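Type-iv like competence pilin ttha1218 (Thermus thermophilus, PDB 5G25) is a type IV-like competence pilin, resembling secretion-system pseudopilins, that probably takes part in DNA uptake during natural competence. Local coordinates at residues P51-Q56 with C62-D67; E21-D26 with P31-G36. All blocks are in the same frame, centred on the assembly; numbering follows the deposited sequence.

Contact 1: P51-Q56 with C62-D67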
ATOM      1  N   PRO A  51      -6.279   2.461  -5.823  1.00 50.16           N
ATOM      2  CA  PRO A  51      -5.651   2.727  -7.129  1.00 52.10           C
ATOM      3  C   PRO A  51      -5.518   4.233  -7.414  1.00 53.76           C
ATOM      4  O   PRO A  51      -6.443   5.000  -7.114  1.00 54.20           O
ATOM      5  CB  PRO A  51      -6.620   2.081  -8.121  1.00 55.57           C
ATOM      6  CG  PRO A  51      -7.951   2.142  -7.437  1.00 52.44           C
ATOM      7  CD  PRO A  51      -7.653   1.948  -5.965  1.00 50.22           C
ATOM      8  N   CYS A  52      -4.369   4.640  -7.956  1.00 50.77           N
ATOM      9  CA  CYS A  52      -4.091   6.046  -8.279  1.00 48.20           C
ATOM     10  C   CYS A  52      -3.663   6.201  -9.726  1.00 49.41           C
ATOM     11  O   CYS A  52      -2.997   5.322 -10.291  1.00 44.46           O
ATOM     12  CB  CYS A  52      -2.975   6.622  -7.419  1.00 51.97           C
ATOM     13  SG  CYS A  52      -3.224   6.531  -5.639  1.00 60.19           S
ATOM     14  N   ASN A  53      -4.053   7.322 -10.325  1.00 47.82           N
ATOM     15  CA  ASN A  53      -3.469   7.711 -11.586  1.00 54.82           C
ATOM     16  C   ASN A  53      -2.189   8.482 -11.330  1.00 49.92           C
ATOM     17  O   ASN A  53      -1.966   9.034 -10.239  1.00 48.65           O
ATOM     18  CB  ASN A  53      -4.419   8.590 -12.392  1.00 60.99           C
ATOM     19  CG  ASN A  53      -4.235   8.423 -13.890  1.00 60.84           C
ATOM     20  OD1 ASN A  53      -3.244   7.849 -14.376  1.00 54.84           O
ATOM     21  ND2 ASN A  53      -5.208   8.908 -14.636  1.00 63.65           N
ATOM     22  N   VAL A  54      -1.354   8.530 -12.356  1.00 52.11           N
ATOM     23  CA  VAL A  54      -0.116   9.324 -12.319  1.00 52.55           C
ATOM     24  C   VAL A  54      -0.050  10.197 -13.549  1.00 47.90           C
ATOM     25  O   VAL A  54      -0.005   9.676 -14.655  1.00 50.34           O
ATOM     26  CB  VAL A  54       1.122   8.404 -12.296  1.00 48.93           C
ATOM     27  CG1 VAL A  54       2.398   9.209 -12.504  1.00 56.89           C
ATOM     28  CG2 VAL A  54       1.172   7.637 -10.979  1.00 44.59           C
ATOM     29  N   ALA A  55      -0.050  11.516 -13.373  1.00 50.68           N
ATOM     30  CA  ALA A  55      -0.017  12.415 -14.542  1.00 56.69           C
ATOM     31  C   ALA A  55       1.336  12.346 -15.259  1.00 55.39           C
ATOM     32  O   ALA A  55       2.308  11.811 -14.726  1.00 57.46           O
ATOM     33  CB  ALA A  55      -0.335  13.850 -14.145  1.00 55.74           C
ATOM     34  N   GLN A  56       1.398  12.894 -16.467  1.00 66.41           N
ATOM     35  CA  GLN A  56       2.663  12.975 -17.202  1.00 72.64           C
ATOM     36  C   GLN A  56       3.745  13.711 -16.419  1.00 60.03           C
ATOM     37  O   GLN A  56       4.925  13.422 -16.580  1.00 61.16           O
ATOM     38  CB  GLN A  56       2.464  13.628 -18.571  1.00 79.80           C
ATOM     39  CG  GLN A  56       1.938  12.646 -19.609  1.00 89.85           C
ATOM     40  CD  GLN A  56       1.834  13.259 -20.991  1.00 92.74           C
ATOM     41  OE1 GLN A  56       1.980  14.471 -21.157  1.00 83.02           O
ATOM     42  NE2 GLN A  56       1.590  12.419 -21.993  1.00 93.18           N
ATOM     43  N   CYS A  62      -5.669  10.126  -6.432  1.00 60.42           N
ATOM     44  CA  CYS A  62      -6.174   8.967  -5.679  1.00 62.48           C
ATOM     45  C   CYS A  62      -7.560   9.277  -5.087  1.00 58.65           C
ATOM     46  O   CYS A  62      -7.703  10.251  -4.344  1.00 54.62           O
ATOM     47  CB  CYS A  62      -5.198   8.587  -4.556  1.00 65.34           C
ATOM     48  SG  CYS A  62      -3.444   8.476  -5.063  1.00 73.76           S
ATOM     49  N   PRO A  63      -8.583   8.471  -5.426  1.00 53.22           N
ATOM     50  CA  PRO A  63      -8.553   7.364  -6.369  1.00 57.58           C
ATOM     51  C   PRO A  63      -8.452   7.849  -7.806  1.00 61.55           C
ATOM     52  O   PRO A  63      -8.590   9.040  -8.073  1.00 62.13           O
ATOM     53  CB  PRO A  63      -9.907   6.653  -6.150  1.00 63.86           C
ATOM     54  CG  PRO A  63     -10.443   7.182  -4.861  1.00 68.52           C
ATOM     55  CD  PRO A  63      -9.898   8.580  -4.766  1.00 66.87           C
ATOM     56  N   THR A  64      -8.201   6.928  -8.722  1.00 58.94           N
ATOM     57  CA  THR A  64      -8.062   7.287 -10.113  1.00 61.96           C
ATOM     58  C   THR A  64      -9.420   7.370 -10.761  1.00 71.55           C
ATOM     59  O   THR A  64     -10.318   6.605 -10.420  1.00 71.59           O
ATOM     60  CB  THR A  64      -7.234   6.270 -10.906  1.00 56.44           C
ATOM     61  OG1 THR A  64      -7.100   6.738 -12.250  1.00 59.38           O
ATOM     62  CG2 THR A  64      -7.900   4.857 -10.916  1.00 56.57           C
ATOM     63  N   ALA A  65      -9.549   8.296 -11.706  1.00 82.29           N
ATOM     64  CA  ALA A  65     -10.691   8.323 -12.605  1.00 86.62           C
ATOM     65  C   ALA A  65     -10.420   7.469 -13.856  1.00 92.83           C
ATOM     66  O   ALA A  65     -11.317   7.278 -14.675  1.00100.89           O
ATOM     67  CB  ALA A  65     -11.006   9.754 -13.000  1.00 87.11           C
ATOM     68  N   GLY A  66      -9.194   6.963 -14.008  1.00 83.64           N
ATOM     69  CA  GLY A  66      -8.827   6.203 -15.202  1.00 77.23           C
ATOM     70  C   GLY A  66      -7.790   5.135 -14.924  1.00 76.65           C
ATOM     71  O   GLY A  66      -8.038   4.231 -14.128  1.00 66.11           O
ATOM     72  N   ASP A  67      -6.625   5.249 -15.570  1.00 71.30           N
ATOM     73  CA  ASP A  67      -5.579   4.233 -15.467  1.00 70.68           C
ATOM     74  C   ASP A  67      -5.084   4.098 -14.043  1.00 64.66           C
ATOM     75  O   ASP A  67      -5.057   5.066 -13.280  1.00 67.81           O
ATOM     76  CB  ASP A  67      -4.377   4.564 -16.345  1.00 72.98           C
ATOM     77  CG  ASP A  67      -4.756   4.795 -17.777  1.00 84.13           C
ATOM     78  OD1 ASP A  67      -5.334   3.870 -18.394  1.00 89.73           O
ATOM     79  OD2 ASP A  67      -4.474   5.904 -18.282  1.00 89.25           O
TER
HETATM   80  O   HOH W   1      -7.630  10.451 -12.845  1.00 63.11           O
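Asn53 lies against Thr64, its CB 3.3 Å from Thr64 OG1, where the end of strand 43-54 meets the loop that follows strand 60-61. The two side chains meet at a slant. With OG1 anti to the backbone N (chi1 -177°), the threonine turns its methyl CG2 toward Pro51 and places its hydroxyl between Asn53 and the rest of the loop. There Thr64 OG1 is gripped twice: it accepts from Gly66 N at 2.7 Å, forming an ST turn, and donates to Asp67 O at 2.8 Å from above that carbonyl's plane. An alanine in place of Thr64 would probably leave Gly66 N and Asp67 O without their shared mate and let the turn drift from Asn53. The Asn53 amide is steadied from its own strand, OD1 accepting from Val54 N at 2.8 Å, while a water that accepts from Ala65 N also takes a weak bond from Asn53 ND2. One residue back, the disulfide of Cys52 SG with Cys62 SG (2.0 Å, chi3 111°) ties the segments covalently, and Gln72 of strand 70-77 touches both cysteines. Between the segments the one backbone hydrogen bond, Thr64 N to Pro51 O at 3.1 Å, is weak, and Pro63 CA adds a CA-H...O contact to the same oxygen. This is a disulfide-pinned connection between strands 60-61 and 70-77, shaped by an ST turn, at the surface of the pilin domain.

Contact 2: E21-D26 with P31-G36; sequences ERLRQD and PALCNG
Apolar packing of the C-terminal part of helix 11-24 against the short helix 30-33 makes up most of this partly buried contact, set over the antiparallel sheet. Leu23 and Leu33 carry the larger share: the two leucines lie antiparallel alongside each other, and Leu23 CD2 comes within 3.5 Å of Leu33 CB. The other methyl of Leu23, CD1, lies 4.1 Å from Cys34 CB. Cys34 has its sulfur anti to the backbone N (chi1 180°), pointing onward to the disulfide with Cys47 of strand 43-54. Leu23 and Cys34 rest on Val73 of strand 70-77, and Cys34 also touches Ala49 of strand 43-54. At the Arg22 and Asp26 end, Leu33 CD1 reaches a salt bridge within 21-26, 3.5 Å from Asp26 OD2 and 3.7 Å from Arg22 NH1, crossing both side chains at about a right angle. In that bridge Arg22, bent at chi2 (63°), brings NH1 to Asp26 OD2 at 3.0 Å, nearly in the guanidinium plane and on the anti lone pair; NH2 adds a weak second bond. The charges pair within 21-26, so what crosses to 31-36 is van der Waals contact: leucine on leucine and cysteine, and a leucine methyl against the salt bridge.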
ATOM      1  N   GLU A  21       7.447  -3.123   2.532  1.00 43.28           N
ATOM      2  CA  GLU A  21       8.550  -3.348   1.594  1.00 49.69           C
ATOM      3  C   GLU A  21       8.198  -4.562   0.756  1.00 46.29           C
ATOM      4  O   GLU A  21       8.438  -4.595  -0.434  1.00 40.75           O
ATOM      5  CB  GLU A  21       9.854  -3.553   2.366  1.00 51.64           C
ATOM      6  CG  GLU A  21      11.090  -3.898   1.538  1.00 67.93           C
ATOM      7  CD  GLU A  21      11.545  -2.758   0.633  1.00 82.17           C
ATOM      8  OE1 GLU A  21      11.388  -1.563   1.011  1.00 88.05           O
ATOM      9  OE2 GLU A  21      12.063  -3.067  -0.467  1.00 80.40           O
ATOM     10  N   ARG A  22       7.584  -5.558   1.379  1.00 41.83           N
ATOM     11  CA  ARG A  22       7.127  -6.717   0.628  1.00 39.90           C
ATOM     12  C   ARG A  22       6.121  -6.344  -0.473  1.00 40.61           C
ATOM     13  O   ARG A  22       6.146  -6.911  -1.573  1.00 40.52           O
ATOM     14  CB  ARG A  22       6.522  -7.732   1.584  1.00 43.18           C
ATOM     15  CG  ARG A  22       5.895  -8.919   0.880  1.00 40.93           C
ATOM     16  CD  ARG A  22       6.922  -9.715   0.108  1.00 39.49           C
ATOM     17  NE  ARG A  22       6.309 -10.882  -0.523  1.00 36.40           N
ATOM     18  CZ  ARG A  22       5.554 -10.845  -1.617  1.00 37.03           C
ATOM     19  NH1 ARG A  22       5.338  -9.699  -2.234  1.00 36.83           N
ATOM     20  NH2 ARG A  22       5.006 -11.967  -2.104  1.00 35.42           N
ATOM     21  N   LEU A  23       5.233  -5.395  -0.187  1.00 38.95           N
ATOM     22  CA  LEU A  23       4.287  -4.911  -1.209  1.00 40.77           C
ATOM     23  C   LEU A  23       4.972  -4.113  -2.296  1.00 39.34           C
ATOM     24  O   LEU A  23       4.610  -4.208  -3.476  1.00 33.83           O
ATOM     25  CB  LEU A  23       3.189  -4.049  -0.601  1.00 38.55           C
ATOM     26  CG  LEU A  23       2.244  -4.753   0.374  1.00 40.73           C
ATOM     27  CD1 LEU A  23       1.329  -3.738   1.036  1.00 41.68           C
ATOM     28  CD2 LEU A  23       1.436  -5.814  -0.361  1.00 37.96           C
ATOM     29  N   ARG A  24       5.971  -3.339  -1.907  1.00 42.93           N
ATOM     30  CA  ARG A  24       6.660  -2.476  -2.863  1.00 45.36           C
ATOM     31  C   ARG A  24       7.429  -3.314  -3.879  1.00 43.56           C
ATOM     32  O   ARG A  24       7.551  -2.930  -5.026  1.00 41.77           O
ATOM     33  CB  ARG A  24       7.592  -1.488  -2.162  1.00 47.67           C
ATOM     34  CG  ARG A  24       8.159  -0.461  -3.140  1.00 56.96           C
ATOM     35  CD  ARG A  24       9.181   0.473  -2.518  1.00 53.01           C
ATOM     36  NE  ARG A  24       8.688   1.078  -1.281  1.00 52.49           N
ATOM     37  CZ  ARG A  24       7.765   2.033  -1.208  1.00 56.90           C
ATOM     38  NH1 ARG A  24       7.181   2.522  -2.297  1.00 56.36           N
ATOM     39  NH2 ARG A  24       7.404   2.500  -0.020  1.00 64.16           N
ATOM     40  N   GLN A  25       7.891  -4.492  -3.475  1.00 40.12           N
ATOM     41  CA  GLN A  25       8.508  -5.422  -4.428  1.00 43.66           C
ATOM     42  C   GLN A  25       7.495  -6.134  -5.331  1.00 47.54           C
ATOM     43  O   GLN A  25       7.908  -6.789  -6.272  1.00 36.65           O
ATOM     44  CB  GLN A  25       9.293  -6.494  -3.674  1.00 52.52           C
ATOM     45  CG  GLN A  25      10.409  -5.924  -2.820  1.00 63.25           C
ATOM     46  CD  GLN A  25      10.947  -6.917  -1.809  1.00 75.84           C
ATOM     47  OE1 GLN A  25      10.421  -8.019  -1.657  1.00 75.02           O
ATOM     48  NE2 GLN A  25      12.004  -6.526  -1.105  1.00 85.32           N
ATOM     49  N   ASP A  26       6.184  -6.027  -5.061  1.00 37.69           N
ATOM     50  CA  ASP A  26       5.204  -6.870  -5.762  1.00 40.25           C
ATOM     51  C   ASP A  26       4.008  -6.017  -6.153  1.00 45.01           C
ATOM     52  O   ASP A  26       2.879  -6.294  -5.753  1.00 36.43           O
ATOM     53  CB  ASP A  26       4.802  -8.016  -4.822  1.00 39.48           C
ATOM     54  CG  ASP A  26       4.103  -9.184  -5.521  1.00 43.97           C
ATOM     55  OD1 ASP A  26       3.713  -9.092  -6.697  1.00 39.94           O
ATOM     56  OD2 ASP A  26       3.945 -10.229  -4.853  1.00 40.82           O
ATOM     57  N   PRO A  31      -3.270  -5.935  -5.189  1.00 43.01           N
ATOM     58  CA  PRO A  31      -4.743  -6.119  -5.049  1.00 43.61           C
ATOM     59  C   PRO A  31      -5.148  -7.354  -4.211  1.00 42.94           C
ATOM     60  O   PRO A  31      -6.215  -7.367  -3.591  1.00 41.77           O
ATOM     61  CB  PRO A  31      -5.214  -6.279  -6.494  1.00 43.62           C
ATOM     62  CG  PRO A  31      -4.161  -5.597  -7.313  1.00 46.06           C
ATOM     63  CD  PRO A  31      -2.863  -5.780  -6.597  1.00 45.20           C
ATOM     64  N   ALA A  32      -4.293  -8.368  -4.217  1.00 38.14           N
ATOM     65  CA  ALA A  32      -4.474  -9.609  -3.448  1.00 42.25           C
ATOM     66  C   ALA A  32      -3.797  -9.576  -2.068  1.00 38.63           C
ATOM     67  O   ALA A  32      -4.372 -10.024  -1.084  1.00 38.57           O
ATOM     68  CB  ALA A  32      -3.918 -10.781  -4.229  1.00 42.37           C
ATOM     69  N   LEU A  33      -2.586  -9.037  -2.000  1.00 35.98           N
ATOM     70  CA  LEU A  33      -1.835  -9.002  -0.751  1.00 39.86           C
ATOM     71  C   LEU A  33      -2.279  -7.908   0.226  1.00 39.58           C
ATOM     72  O   LEU A  33      -1.981  -8.009   1.410  1.00 37.30           O
ATOM     73  CB  LEU A  33      -0.340  -8.781  -1.047  1.00 40.95           C
ATOM     74  CG  LEU A  33       0.318  -9.837  -1.918  1.00 42.24           C
ATOM     75  CD1 LEU A  33       1.674  -9.307  -2.418  1.00 48.94           C
ATOM     76  CD2 LEU A  33       0.471 -11.116  -1.106  1.00 45.96           C
ATOM     77  N   CYS A  34      -2.914  -6.850  -0.287  1.00 40.03           N
ATOM     78  CA  CYS A  34      -3.306  -5.712   0.536  1.00 40.26           C
ATOM     79  C   CYS A  34      -4.800  -5.564   0.329  1.00 40.86           C
ATOM     80  O   CYS A  34      -5.252  -4.816  -0.517  1.00 43.09           O
ATOM     81  CB  CYS A  34      -2.564  -4.440   0.117  1.00 38.13           C
ATOM     82  SG  CYS A  34      -3.004  -2.959   1.090  1.00 43.88           S
ATOM     83  N   ASN A  35      -5.560  -6.328   1.096  1.00 42.95           N
ATOM     84  CA  ASN A  35      -6.979  -6.553   0.799  1.00 45.53           C
ATOM     85  C   ASN A  35      -7.783  -6.848   2.083  1.00 46.74           C
ATOM     86  O   ASN A  35      -8.459  -7.887   2.198  1.00 38.86           O
ATOM     87  CB  ASN A  35      -7.098  -7.733  -0.179  1.00 39.67           C
ATOM     88  CG  ASN A  35      -8.498  -7.894  -0.739  1.00 38.73           C
ATOM     89  OD1 ASN A  35      -9.199  -6.923  -0.934  1.00 37.18           O
ATOM     90  ND2 ASN A  35      -8.894  -9.119  -1.007  1.00 35.41           N
ATOM     91  N   GLY A  36      -7.667  -5.949   3.055  1.00 38.19           N
ATOM     92  CA  GLY A  36      -8.348  -6.124   4.340  1.00 44.77           C
ATOM     93  C   GLY A  36      -7.479  -6.601   5.496  1.00 41.36           C
ATOM     94  O   GLY A  36      -6.297  -6.267   5.589  1.00 49.27           O
TER

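How the contacts relate
Along the chain 21-36 is complete before 51-67 begins, and the two contacts stand apart, their centres 18 Å from each other and their nearest atoms about 8 Å apart without touching. Contact 2 lies near the middle of the domain, where the helices cover the antiparallel sheet; contact 1 is a surface feature at one end of it. Strand 43-54 links them: Cys47, partner of Cys34, and Cys52 both belong to it, and strand 70-77 packs against residues of both contacts. One disulfide joins the residue after helix 30-33 to strand 43-54, the other joins an outlying loop to the same strand, so that strand carries a cysteine of each pair.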